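Local coordinates for 3-hydroxyisobutyrate dehydrogenase family protein (Geobacter sulfurreducens, PDB 3PDU) that binds NADP+ and, as a beta-hydroxyacid dehydrogenase with succinic semialdehyde reductase activity, probably interconverts succinic semialdehyde and gamma-hydroxybutyrate, at residues M1-L7 against C58-M64; S50-A56 against N79-I85; F116-S122 against I134-D140. All coordinates share one frame; numbering follows the deposited sequence.

Contact 1: M1-L7 against C58-M64; sequences MTTYGFL and CDITIAM. With NAP (NADP nicotinamide-adenine-dinucleotide phosphate), chain I.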
loop_
_atom_site.group_PDB
_atom_site.type_symbol
_atom_site.label_atom_id
_atom_site.label_comp_id
_atom_site.label_asym_id
_atom_site.label_seq_id
_atom_site.Cartn_x
_atom_site.Cartn_y
_atom_site.Cartn_z
ATOM N N MET A 1 4.934 53.367 -12.547
ATOM C CA MET A 1 5.134 52.708 -11.259
ATOM C C MET A 1 4.245 51.479 -11.119
ATOM O O MET A 1 3.029 51.594 -11.011
ATOM C CB MET A 1 4.875 53.679 -10.101
ATOM C CG MET A 1 6.051 54.595 -9.792
ATOM S SD MET A 1 5.645 55.950 -8.668
ATOM C CE MET A 1 4.454 56.851 -9.673
ATOM N N THR A 2 4.867 50.304 -11.116
ATOM C CA THR A 2 4.149 49.053 -10.923
ATOM C C THR A 2 3.631 48.931 -9.484
ATOM O O THR A 2 4.410 49.007 -8.533
ATOM C CB THR A 2 5.069 47.844 -11.227
ATOM O OG1 THR A 2 5.499 47.895 -12.599
ATOM C CG2 THR A 2 4.339 46.538 -10.972
ATOM N N THR A 3 2.323 48.739 -9.328
ATOM C CA THR A 3 1.744 48.480 -8.003
ATOM C C THR A 3 1.344 47.016 -7.854
ATOM O O THR A 3 0.995 46.352 -8.836
ATOM C CB THR A 3 0.503 49.344 -7.750
ATOM O OG1 THR A 3 -0.492 49.035 -8.734
ATOM C CG2 THR A 3 0.859 50.832 -7.816
ATOM N N TYR A 4 1.380 46.519 -6.622
ATOM C CA TYR A 4 1.185 45.100 -6.363
ATOM C C TYR A 4 -0.026 44.801 -5.492
ATOM O O TYR A 4 -0.341 45.559 -4.565
ATOM C CB TYR A 4 2.437 44.513 -5.701
ATOM C CG TYR A 4 3.559 44.266 -6.671
ATOM C CD1 TYR A 4 3.649 43.056 -7.336
ATOM C CD2 TYR A 4 4.512 45.238 -6.936
ATOM C CE1 TYR A 4 4.659 42.804 -8.225
ATOM C CE2 TYR A 4 5.542 44.995 -7.842
ATOM C CZ TYR A 4 5.600 43.764 -8.478
ATOM O OH TYR A 4 6.595 43.466 -9.384
ATOM N N GLY A 5 -0.702 43.700 -5.810
ATOM C CA GLY A 5 -1.800 43.175 -5.010
ATOM C C GLY A 5 -1.396 41.827 -4.429
ATOM O O GLY A 5 -0.539 41.138 -4.980
ATOM N N PHE A 6 -2.005 41.453 -3.311
ATOM C CA PHE A 6 -1.731 40.163 -2.696
ATOM C C PHE A 6 -2.984 39.604 -2.012
ATOM O O PHE A 6 -3.564 40.238 -1.119
ATOM C CB PHE A 6 -0.564 40.268 -1.701
ATOM C CG PHE A 6 0.142 38.965 -1.474
ATOM C CD1 PHE A 6 1.425 38.760 -1.972
ATOM C CD2 PHE A 6 -0.486 37.935 -0.787
ATOM C CE1 PHE A 6 2.080 37.556 -1.763
ATOM C CE2 PHE A 6 0.157 36.721 -0.593
ATOM C CZ PHE A 6 1.442 36.532 -1.080
ATOM N N LEU A 7 -3.404 38.422 -2.457
ATOM C CA LEU A 7 -4.607 37.753 -1.946
ATOM C C LEU A 7 -4.217 36.488 -1.192
ATOM O O LEU A 7 -3.518 35.635 -1.742
ATOM C CB LEU A 7 -5.523 37.353 -3.109
ATOM C CG LEU A 7 -5.778 38.388 -4.207
ATOM C CD1 LEU A 7 -6.673 37.808 -5.310
ATOM C CD2 LEU A 7 -6.396 39.658 -3.619
ATOM N N CYS A 58 -4.480 47.081 -9.162
ATOM C CA CYS A 58 -3.058 46.747 -9.080
ATOM C C CYS A 58 -2.493 46.189 -10.386
ATOM O O CYS A 58 -3.138 45.389 -11.056
ATOM C CB CYS A 58 -2.827 45.746 -7.958
ATOM S SG CYS A 58 -3.243 46.389 -6.330
ATOM N N ASP A 59 -1.278 46.601 -10.736
ATOM C CA ASP A 59 -0.669 46.143 -11.987
ATOM C C ASP A 59 -0.382 44.650 -11.965
ATOM O O ASP A 59 -0.480 43.977 -12.987
ATOM C CB ASP A 59 0.627 46.909 -12.278
ATOM C CG ASP A 59 0.380 48.377 -12.514
ATOM O OD1 ASP A 59 -0.411 48.714 -13.427
ATOM O OD2 ASP A 59 0.958 49.193 -11.776
ATOM N N ILE A 60 -0.004 44.142 -10.797
ATOM C CA ILE A 60 0.309 42.728 -10.652
ATOM C C ILE A 60 -0.228 42.247 -9.322
ATOM O O ILE A 60 0.139 42.777 -8.267
ATOM C CB ILE A 60 1.835 42.465 -10.688
ATOM C CG1 ILE A 60 2.444 42.936 -12.018
ATOM C CG2 ILE A 60 2.134 40.986 -10.434
ATOM C CD1 ILE A 60 3.939 42.671 -12.120
ATOM N N THR A 61 -1.110 41.259 -9.371
ATOM C CA THR A 61 -1.673 40.697 -8.155
ATOM C C THR A 61 -1.235 39.257 -7.998
ATOM O O THR A 61 -1.345 38.449 -8.926
ATOM C CB THR A 61 -3.204 40.748 -8.166
ATOM O OG1 THR A 61 -3.627 42.117 -8.182
ATOM C CG2 THR A 61 -3.776 40.034 -6.923
ATOM N N ILE A 62 -0.730 38.953 -6.811
ATOM C CA ILE A 62 -0.279 37.613 -6.462
ATOM C C ILE A 62 -1.299 36.963 -5.529
ATOM O O ILE A 62 -1.898 37.648 -4.690
ATOM C CB ILE A 62 1.070 37.704 -5.746
ATOM C CG1 ILE A 62 2.155 38.173 -6.721
ATOM C CG2 ILE A 62 1.452 36.377 -5.118
ATOM C CD1 ILE A 62 3.505 38.419 -6.035
ATOM N N ALA A 63 -1.519 35.658 -5.689
ATOM C CA ALA A 63 -2.410 34.923 -4.791
ATOM C C ALA A 63 -1.681 33.744 -4.133
ATOM O O ALA A 63 -0.861 33.075 -4.752
ATOM C CB ALA A 63 -3.660 34.436 -5.545
ATOM N N MET A 64 -1.974 33.497 -2.862
ATOM C CA MET A 64 -1.336 32.388 -2.156
ATOM C C MET A 64 -2.401 31.695 -1.314
ATOM O O MET A 64 -2.540 31.967 -0.125
ATOM C CB MET A 64 -0.185 32.894 -1.285
ATOM C CG MET A 64 0.727 31.792 -0.757
ATOM S SD MET A 64 1.335 30.777 -2.118
ATOM C CE MET A 64 2.687 29.907 -1.350
HETATM P PA NAP I . -2.805 28.447 5.078
HETATM O O1A NAP I . -3.747 27.374 5.439
HETATM O O2A NAP I . -2.111 29.043 6.232
HETATM O O5B NAP I . -3.517 29.583 4.214
HETATM C C5B NAP I . -4.484 29.337 3.226
HETATM C C4B NAP I . -4.956 30.690 2.695
HETATM O O4B NAP I . -6.006 30.474 1.761
HETATM C C3B NAP I . -5.534 31.599 3.788
HETATM O O3B NAP I . -5.278 32.941 3.413
HETATM C C2B NAP I . -7.029 31.342 3.684
HETATM O O2B NAP I . -7.871 32.398 4.072
HETATM C C1B NAP I . -7.150 31.167 2.185
HETATM N N9A NAP I . -8.361 30.437 1.792
HETATM C C8A NAP I . -8.675 29.124 2.014
HETATM N N7A NAP I . -9.893 28.897 1.454
HETATM C C5A NAP I . -10.334 30.032 0.875
HETATM C C6A NAP I . -11.488 30.342 0.169
HETATM N N6A NAP I . -12.420 29.408 -0.053
HETATM N N1A NAP I . -11.650 31.627 -0.295
HETATM C C2A NAP I . -10.683 32.588 -0.076
HETATM N N3A NAP I . -9.539 32.270 0.625
HETATM C C4A NAP I . -9.376 31.011 1.089
HETATM O O3 NAP I . -1.805 27.780 4.020
HETATM P PN NAP I . -0.321 28.126 3.536
HETATM O O1N NAP I . 0.601 27.213 4.234
HETATM O O2N NAP I . -0.153 29.601 3.528
HETATM O O5D NAP I . -0.480 27.586 2.030
HETATM C C5D NAP I . -0.924 28.388 0.958
HETATM C C4D NAP I . -0.561 27.636 -0.317
HETATM O O4D NAP I . 0.844 27.497 -0.398
HETATM C C3D NAP I . -1.111 26.214 -0.289
HETATM O O3D NAP I . -1.423 25.845 -1.623
HETATM C C2D NAP I . 0.055 25.369 0.182
HETATM O O2D NAP I . -0.027 24.022 -0.260
HETATM C C1D NAP I . 1.185 26.132 -0.499
HETATM N N1N NAP I . 2.518 25.972 0.083
HETATM C C2N NAP I . 2.698 25.934 1.438
HETATM C C3N NAP I . 3.988 25.809 1.965
HETATM C C7N NAP I . 4.226 25.795 3.458
HETATM O O7N NAP I . 5.443 25.294 3.919
HETATM N N7N NAP I . 3.304 26.218 4.326
HETATM C C4N NAP I . 5.075 25.733 1.096
HETATM C C5N NAP I . 4.884 25.795 -0.285
HETATM C C6N NAP I . 3.592 25.929 -0.780
HETATM P P2B NAP I . -8.430 32.474 5.581
HETATM O O1X NAP I . -9.716 33.238 5.474
HETATM O O2X NAP I . -8.631 31.070 6.110
HETATM O O3X NAP I . -7.435 33.184 6.450
HETATM O O HOH W 1 -1.468 51.085 -10.393
#
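C58 sets its CB against the backbone of Y4 and G5. D59 then grips T3 twice. Its OD2 takes the T3 N-H through the anti lone pair (2.8 Å between OD2 and N), while D59 N donates to T3 OG1. I60 runs alongside the Y4 side chain, with I60 CB 3.8 Å from Y4 CE1; I60 O accepts from G5 N. T61 lies beside G5 on the next strand, and a CB on G5 would collide with T61 OG1; T61 CG2 reaches L7 CG at 3.8 Å. I62 N donates almost straight to G5 O (174°). With I62 CG2 anti to the backbone N, this methyl meets F6 CE1 at 3.6 Å, and I62 O sits over one face of the F6 ring. L7 bonds I62 O through its N and M64 N through its O. M64 lays CB beside F6 CE2 (3.9 Å), bends at chi2 (54°) and brings CE next to the ribose O4D of NADP. A serine in place of F6 would probably leave a gap between I62, M64 and helix 13-23, letting the cofactor-facing M64 shift. Parallel neighbours 4-7 and 60-63 form the middle of a Rossmann-type dinucleotide-binding sheet.

Contact 2: S50-A56 against N79-I85; sequences SPAEVCA and NGVLEGI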
loop_
_atom_site.group_PDB
_atom_site.type_symbol
_atom_site.label_atom_id
_atom_site.label_comp_id
_atom_site.label_asym_id
_atom_site.label_seq_id
_atom_site.Cartn_x
_atom_site.Cartn_y
_atom_site.Cartn_z
ATOM N N SER A 50 -12.170 43.264 -1.587
ATOM C CA SER A 50 -12.388 42.054 -2.376
ATOM C C SER A 50 -11.266 41.799 -3.373
ATOM O O SER A 50 -10.480 42.702 -3.697
ATOM C CB SER A 50 -13.710 42.151 -3.146
ATOM O OG SER A 50 -13.609 43.156 -4.141
ATOM N N PRO A 51 -11.187 40.565 -3.878
ATOM C CA PRO A 51 -10.204 40.280 -4.926
ATOM C C PRO A 51 -10.442 41.168 -6.152
ATOM O O PRO A 51 -9.484 41.616 -6.780
ATOM C CB PRO A 51 -10.469 38.803 -5.255
ATOM C CG PRO A 51 -11.047 38.246 -3.981
ATOM C CD PRO A 51 -11.908 39.353 -3.442
ATOM N N ALA A 52 -11.709 41.425 -6.474
ATOM C CA ALA A 52 -12.058 42.271 -7.612
ATOM C C ALA A 52 -11.473 43.670 -7.450
ATOM O O ALA A 52 -10.923 44.232 -8.394
ATOM C CB ALA A 52 -13.589 42.344 -7.791
ATOM N N GLU A 53 -11.583 44.229 -6.248
ATOM C CA GLU A 53 -11.023 45.550 -5.984
ATOM C C GLU A 53 -9.510 45.559 -6.160
ATOM O O GLU A 53 -8.942 46.503 -6.712
ATOM C CB GLU A 53 -11.395 46.048 -4.581
ATOM C CG GLU A 53 -10.862 47.450 -4.286
ATOM C CD GLU A 53 -10.919 47.829 -2.812
ATOM O OE1 GLU A 53 -11.803 47.321 -2.093
ATOM O OE2 GLU A 53 -10.075 48.645 -2.376
ATOM N N VAL A 54 -8.851 44.505 -5.698
ATOM C CA VAL A 54 -7.401 44.432 -5.835
ATOM C C VAL A 54 -6.995 44.373 -7.314
ATOM O O VAL A 54 -6.110 45.111 -7.761
ATOM C CB VAL A 54 -6.837 43.216 -5.094
ATOM C CG1 VAL A 54 -5.326 43.081 -5.354
ATOM C CG2 VAL A 54 -7.123 43.321 -3.583
ATOM N N CYS A 55 -7.641 43.496 -8.075
ATOM C CA CYS A 55 -7.215 43.242 -9.459
ATOM C C CYS A 55 -7.581 44.378 -10.419
ATOM O O CYS A 55 -6.973 44.529 -11.480
ATOM C CB CYS A 55 -7.769 41.909 -9.957
ATOM S SG CYS A 55 -7.043 40.479 -9.109
ATOM N N ALA A 56 -8.570 45.174 -10.042
ATOM C CA ALA A 56 -8.920 46.364 -10.809
ATOM C C ALA A 56 -7.875 47.463 -10.599
ATOM O O ALA A 56 -7.630 48.271 -11.483
ATOM C CB ALA A 56 -10.310 46.866 -10.402
ATOM N N ASN A 79 -17.380 38.998 -6.798
ATOM C CA ASN A 79 -16.349 39.965 -6.425
ATOM C C ASN A 79 -14.953 39.360 -6.521
ATOM O O ASN A 79 -14.018 39.793 -5.837
ATOM C CB ASN A 79 -16.610 40.512 -5.015
ATOM C CG ASN A 79 -18.037 40.998 -4.838
ATOM O OD1 ASN A 79 -18.519 41.834 -5.601
ATOM N ND2 ASN A 79 -18.718 40.475 -3.825
ATOM N N GLY A 80 -14.814 38.358 -7.388
ATOM C CA GLY A 80 -13.555 37.646 -7.535
ATOM C C GLY A 80 -12.635 38.277 -8.560
ATOM O O GLY A 80 -12.937 39.338 -9.092
ATOM N N VAL A 81 -11.513 37.619 -8.838
ATOM C CA VAL A 81 -10.489 38.165 -9.730
ATOM C C VAL A 81 -11.044 38.602 -11.089
ATOM O O VAL A 81 -10.702 39.669 -11.597
ATOM C CB VAL A 81 -9.337 37.155 -9.934
ATOM C CG1 VAL A 81 -8.373 37.608 -11.055
ATOM C CG2 VAL A 81 -8.581 36.939 -8.605
ATOM N N LEU A 82 -11.901 37.780 -11.673
ATOM C CA LEU A 82 -12.368 38.031 -13.031
ATOM C C LEU A 82 -13.224 39.294 -13.138
ATOM O O LEU A 82 -13.342 39.870 -14.220
ATOM C CB LEU A 82 -13.141 36.829 -13.564
ATOM C CG LEU A 82 -12.397 35.497 -13.691
ATOM C CD1 LEU A 82 -13.361 34.438 -14.222
ATOM C CD2 LEU A 82 -11.159 35.596 -14.578
ATOM N N GLU A 83 -13.805 39.731 -12.023
ATOM C CA GLU A 83 -14.642 40.935 -12.029
ATOM C C GLU A 83 -13.806 42.214 -12.005
ATOM O O GLU A 83 -14.330 43.304 -12.192
ATOM C CB GLU A 83 -15.623 40.936 -10.853
ATOM C CG GLU A 83 -16.627 39.790 -10.878
ATOM C CD GLU A 83 -17.756 39.968 -9.867
ATOM O OE1 GLU A 83 -17.737 40.969 -9.113
ATOM O OE2 GLU A 83 -18.664 39.109 -9.824
ATOM N N GLY A 84 -12.507 42.080 -11.764
ATOM C CA GLY A 84 -11.633 43.240 -11.727
ATOM C C GLY A 84 -10.470 43.230 -12.711
ATOM O O GLY A 84 -10.057 44.284 -13.180
ATOM N N ILE A 85 -9.932 42.052 -13.018
ATOM C CA ILE A 85 -8.746 41.963 -13.880
ATOM C C ILE A 85 -9.065 42.408 -15.305
ATOM O O ILE A 85 -10.204 42.308 -15.749
ATOM C CB ILE A 85 -8.161 40.536 -13.915
ATOM C CG1 ILE A 85 -6.693 40.559 -14.363
ATOM C CG2 ILE A 85 -9.002 39.626 -14.814
ATOM C CD1 ILE A 85 -5.721 40.924 -13.267
#
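A52 and G84 bring two backbones close together on the tight side of this contact. G84 CA points its hydrogen at A52 O, with 3.5 Å between CA and O. A CB on G84 would lie only 2.1 Å from A52 O, so the approach depends on the missing side chain. The A52 amide, in the first turn, donates to N79 O at 2.9 Å, from well above the carbonyl plane. A52 CB is wedged against the carbonyl oxygens of N79 and G80. One turn further on, A56 CA touches G84 O at 3.4 Å. The buried face continues through C55. With SG anti to the carbonyl carbon (chi1 -68°), the sulfur rests on both methyls of V81, 3.7 Å from V81 CG1. C55 CB meets I85 CD1 at 4.0 Å. P51 lays its ring by the backbone of N79 to V81. V81 O is gripped twice, by G84 N and I85 N, which fixes the turn facing the helix.

The helix 51-57 is one of those that cover the Rossmann-type sheet, and the loop before strand 90-93 runs along its flank. P51, V54 and V81 all touch L7 of the central strand 4-7. R89 donates to both C55 O and G84 O and ties the two segments at this end.

The outer side is looser. S50 is the N-cap, and its OG accepts from E53 N. N79 has left-handed backbone angles and an exposed side chain; the CB atoms of N79 and S50 lie 3.8 Å apart. E83 is likewise exposed, and its CB rests 3.9 Å from A52 CB.

Contact 3: F116-S122 against I134-D140; sequences FLEAPVS and IILAAGD. With NAP (NADP nicotinamide-adenine-dinucleotide phosphate), chain I.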
loop_
_atom_site.group_PDB
_atom_site.type_symbol
_atom_site.label_atom_id
_atom_site.label_comp_id
_atom_site.label_asym_id
_atom_site.label_seq_id
_atom_site.Cartn_x
_atom_site.Cartn_y
_atom_site.Cartn_z
ATOM N N PHE A 116 -1.728 36.034 -17.202
ATOM C CA PHE A 116 -1.686 35.014 -16.159
ATOM C C PHE A 116 -0.357 34.269 -16.120
ATOM O O PHE A 116 0.214 33.892 -17.154
ATOM C CB PHE A 116 -2.822 33.984 -16.293
ATOM C CG PHE A 116 -2.775 32.908 -15.231
ATOM C CD1 PHE A 116 -3.192 33.180 -13.933
ATOM C CD2 PHE A 116 -2.284 31.637 -15.521
ATOM C CE1 PHE A 116 -3.132 32.204 -12.942
ATOM C CE2 PHE A 116 -2.234 30.654 -14.543
ATOM C CZ PHE A 116 -2.653 30.938 -13.250
ATOM N N LEU A 117 0.118 34.050 -14.906
ATOM C CA LEU A 117 1.293 33.226 -14.668
ATOM C C LEU A 117 1.018 32.381 -13.443
ATOM O O LEU A 117 0.509 32.896 -12.445
ATOM C CB LEU A 117 2.492 34.141 -14.382
ATOM C CG LEU A 117 3.870 33.506 -14.235
ATOM C CD1 LEU A 117 4.388 33.097 -15.609
ATOM C CD2 LEU A 117 4.827 34.506 -13.582
ATOM N N GLU A 118 1.326 31.087 -13.496
ATOM C CA GLU A 118 1.266 30.288 -12.276
ATOM C C GLU A 118 2.680 30.291 -11.725
ATOM O O GLU A 118 3.644 30.309 -12.490
ATOM C CB GLU A 118 0.771 28.861 -12.555
ATOM C CG GLU A 118 1.733 27.999 -13.381
ATOM C CD GLU A 118 1.255 26.561 -13.548
ATOM O OE1 GLU A 118 0.205 26.203 -12.973
ATOM O OE2 GLU A 118 1.928 25.786 -14.264
ATOM N N ALA A 119 2.820 30.315 -10.408
ATOM C CA ALA A 119 4.154 30.297 -9.823
ATOM C C ALA A 119 4.164 29.667 -8.433
ATOM O O ALA A 119 4.505 30.331 -7.446
ATOM C CB ALA A 119 4.742 31.706 -9.788
ATOM N N PRO A 120 3.811 28.373 -8.349
ATOM C CA PRO A 120 3.864 27.704 -7.046
ATOM C C PRO A 120 5.320 27.657 -6.576
ATOM O O PRO A 120 6.237 27.830 -7.382
ATOM C CB PRO A 120 3.331 26.293 -7.346
ATOM C CG PRO A 120 3.594 26.090 -8.831
ATOM C CD PRO A 120 3.440 27.454 -9.447
ATOM N N VAL A 121 5.537 27.440 -5.290
ATOM C CA VAL A 121 6.884 27.514 -4.755
ATOM C C VAL A 121 7.311 26.264 -3.993
ATOM O O VAL A 121 6.484 25.528 -3.455
ATOM C CB VAL A 121 7.033 28.732 -3.821
ATOM C CG1 VAL A 121 6.650 30.017 -4.547
ATOM C CG2 VAL A 121 6.193 28.550 -2.545
ATOM N N SER A 122 8.616 26.031 -3.947
ATOM C CA SER A 122 9.168 25.001 -3.083
ATOM C C SER A 122 9.891 25.725 -1.942
ATOM O O SER A 122 10.706 26.617 -2.182
ATOM C CB SER A 122 10.126 24.105 -3.883
ATOM O OG SER A 122 10.687 23.089 -3.074
ATOM N N ILE A 134 11.907 28.779 -3.780
ATOM C CA ILE A 134 12.228 28.425 -5.158
ATOM C C ILE A 134 10.932 28.592 -5.933
ATOM O O ILE A 134 9.924 27.979 -5.603
ATOM C CB ILE A 134 12.721 26.964 -5.267
ATOM C CG1 ILE A 134 13.976 26.757 -4.406
ATOM C CG2 ILE A 134 12.984 26.592 -6.737
ATOM C CD1 ILE A 134 14.310 25.301 -4.149
ATOM N N ILE A 135 10.944 29.444 -6.947
ATOM C CA ILE A 135 9.707 29.780 -7.635
ATOM C C ILE A 135 9.619 29.030 -8.963
ATOM O O ILE A 135 10.523 29.130 -9.798
ATOM C CB ILE A 135 9.595 31.310 -7.826
ATOM C CG1 ILE A 135 9.514 31.985 -6.452
ATOM C CG2 ILE A 135 8.388 31.668 -8.674
ATOM C CD1 ILE A 135 9.670 33.496 -6.498
ATOM N N LEU A 136 8.534 28.269 -9.129
ATOM C CA LEU A 136 8.333 27.389 -10.292
ATOM C C LEU A 136 7.280 27.950 -11.247
ATOM O O LEU A 136 6.142 27.482 -11.290
ATOM C CB LEU A 136 7.892 26.009 -9.817
ATOM C CG LEU A 136 8.817 25.385 -8.762
ATOM C CD1 LEU A 136 8.184 24.145 -8.152
ATOM C CD2 LEU A 136 10.200 25.069 -9.345
ATOM N N ALA A 137 7.665 28.936 -12.035
ATOM C CA ALA A 137 6.690 29.677 -12.832
ATOM C C ALA A 137 6.425 29.042 -14.203
ATOM O O ALA A 137 7.268 28.314 -14.740
ATOM C CB ALA A 137 7.156 31.110 -12.993
ATOM N N ALA A 138 5.235 29.311 -14.738
ATOM C CA ALA A 138 4.837 28.904 -16.090
ATOM C C ALA A 138 3.677 29.780 -16.550
ATOM O O ALA A 138 2.790 30.117 -15.762
ATOM C CB ALA A 138 4.432 27.412 -16.123
ATOM N N GLY A 139 3.689 30.155 -17.825
ATOM C CA GLY A 139 2.667 31.024 -18.373
ATOM C C GLY A 139 3.278 32.243 -19.048
ATOM O O GLY A 139 4.332 32.158 -19.675
ATOM N N ASP A 140 2.628 33.388 -18.890
ATOM C CA ASP A 140 2.960 34.581 -19.672
ATOM C C ASP A 140 4.379 35.099 -19.418
ATOM O O ASP A 140 4.708 35.507 -18.310
ATOM C CB ASP A 140 1.926 35.678 -19.414
ATOM C CG ASP A 140 2.130 36.888 -20.298
ATOM O OD1 ASP A 140 3.152 37.581 -20.138
ATOM O OD2 ASP A 140 1.268 37.147 -21.156
HETATM P PA NAP I . -2.805 28.447 5.078
HETATM O O1A NAP I . -3.747 27.374 5.439
HETATM O O2A NAP I . -2.111 29.043 6.232
HETATM O O5B NAP I . -3.517 29.583 4.214
HETATM C C5B NAP I . -4.484 29.337 3.226
HETATM C C4B NAP I . -4.956 30.690 2.695
HETATM O O4B NAP I . -6.006 30.474 1.761
HETATM C C3B NAP I . -5.534 31.599 3.788
HETATM O O3B NAP I . -5.278 32.941 3.413
HETATM C C2B NAP I . -7.029 31.342 3.684
HETATM O O2B NAP I . -7.871 32.398 4.072
HETATM C C1B NAP I . -7.150 31.167 2.185
HETATM N N9A NAP I . -8.361 30.437 1.792
HETATM C C8A NAP I . -8.675 29.124 2.014
HETATM N N7A NAP I . -9.893 28.897 1.454
HETATM C C5A NAP I . -10.334 30.032 0.875
HETATM C C6A NAP I . -11.488 30.342 0.169
HETATM N N6A NAP I . -12.420 29.408 -0.053
HETATM N N1A NAP I . -11.650 31.627 -0.295
HETATM C C2A NAP I . -10.683 32.588 -0.076
HETATM N N3A NAP I . -9.539 32.270 0.625
HETATM C C4A NAP I . -9.376 31.011 1.089
HETATM O O3 NAP I . -1.805 27.780 4.020
HETATM P PN NAP I . -0.321 28.126 3.536
HETATM O O1N NAP I . 0.601 27.213 4.234
HETATM O O2N NAP I . -0.153 29.601 3.528
HETATM O O5D NAP I . -0.480 27.586 2.030
HETATM C C5D NAP I . -0.924 28.388 0.958
HETATM C C4D NAP I . -0.561 27.636 -0.317
HETATM O O4D NAP I . 0.844 27.497 -0.398
HETATM C C3D NAP I . -1.111 26.214 -0.289
HETATM O O3D NAP I . -1.423 25.845 -1.623
HETATM C C2D NAP I . 0.055 25.369 0.182
HETATM O O2D NAP I . -0.027 24.022 -0.260
HETATM C C1D NAP I . 1.185 26.132 -0.499
HETATM N N1N NAP I . 2.518 25.972 0.083
HETATM C C2N NAP I . 2.698 25.934 1.438
HETATM C C3N NAP I . 3.988 25.809 1.965
HETATM C C7N NAP I . 4.226 25.795 3.458
HETATM O O7N NAP I . 5.443 25.294 3.919
HETATM N N7N NAP I . 3.304 26.218 4.326
HETATM C C4N NAP I . 5.075 25.733 1.096
HETATM C C5N NAP I . 4.884 25.795 -0.285
HETATM C C6N NAP I . 3.592 25.929 -0.780
HETATM P P2B NAP I . -8.430 32.474 5.581
HETATM O O1X NAP I . -9.716 33.238 5.474
HETATM O O2X NAP I . -8.631 31.070 6.110
HETATM O O3X NAP I . -7.435 33.184 6.450
#
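E118 and L117 reach A138 by different first torsions. E118 CG stands between its own backbone N and carbonyl carbon (chi1 67°), and the chain then runs extended, which leaves CG 3.4 Å from A138 O and brings OE2 against A138 CB. L117 CG is anti to the backbone N (chi1 -174°), which carries CD1 over the A138 carbonyl from another side, 3.4 Å from A138 O. E118 and A138 form a hydrogen-bonded antiparallel pair, N to O in both directions. S122 and I134 form a second, at the far end.

Between them the strand 115-122 is broken at A119 and P120. P120 O still accepts from L136 N at 2.9 Å. P120 has no N-H to return, and its CD sits 3.3 Å from L136 O, a buried carbonyl with no hydrogen-bonding partner. The apolar face is made by A119 CB against I135 CG2 (3.8 Å) and by V121 alongside I135. V121 CG2 comes next to C5N of the NADP nicotinamide, 3.8 Å away.

At the other end G139 has backbone angles that would jam a CB. D140 N donates to F116 O, and D140 is the N-cap of the next helix, its OD1 held by S142 OG and L143 N. Across the subunit interface I134 packs on A208 and L136 on V205 of a second subunit.

The E118 carboxylate is buried but well supplied with donors, S102 OG on OE1 and the amides of G165 and A168 on OE2, and the start of helix 166-194 beside it would probably help to stabilise a negative charge.

All three contacts lie in the cofactor-binding domain. Contacts 1 and 3 are buried and belong to the same sheet, one pairing parallel strands and the other antiparallel ones. Contact 2 is partly buried: it joins a covering helix to a loop and has a single hydrogen bond between its segments. It leans on contact 1 through V54, whose methyls touch G5, T61 and L7. M64 CE and V121 CG2 meet 3.9 Å apart, so contacts 1 and 3 converge at the NADP. Contact 2 stays clear of contact 3, about 7 Å away at the nearest atoms. Of the three, contact 3 alone is touched by a second subunit.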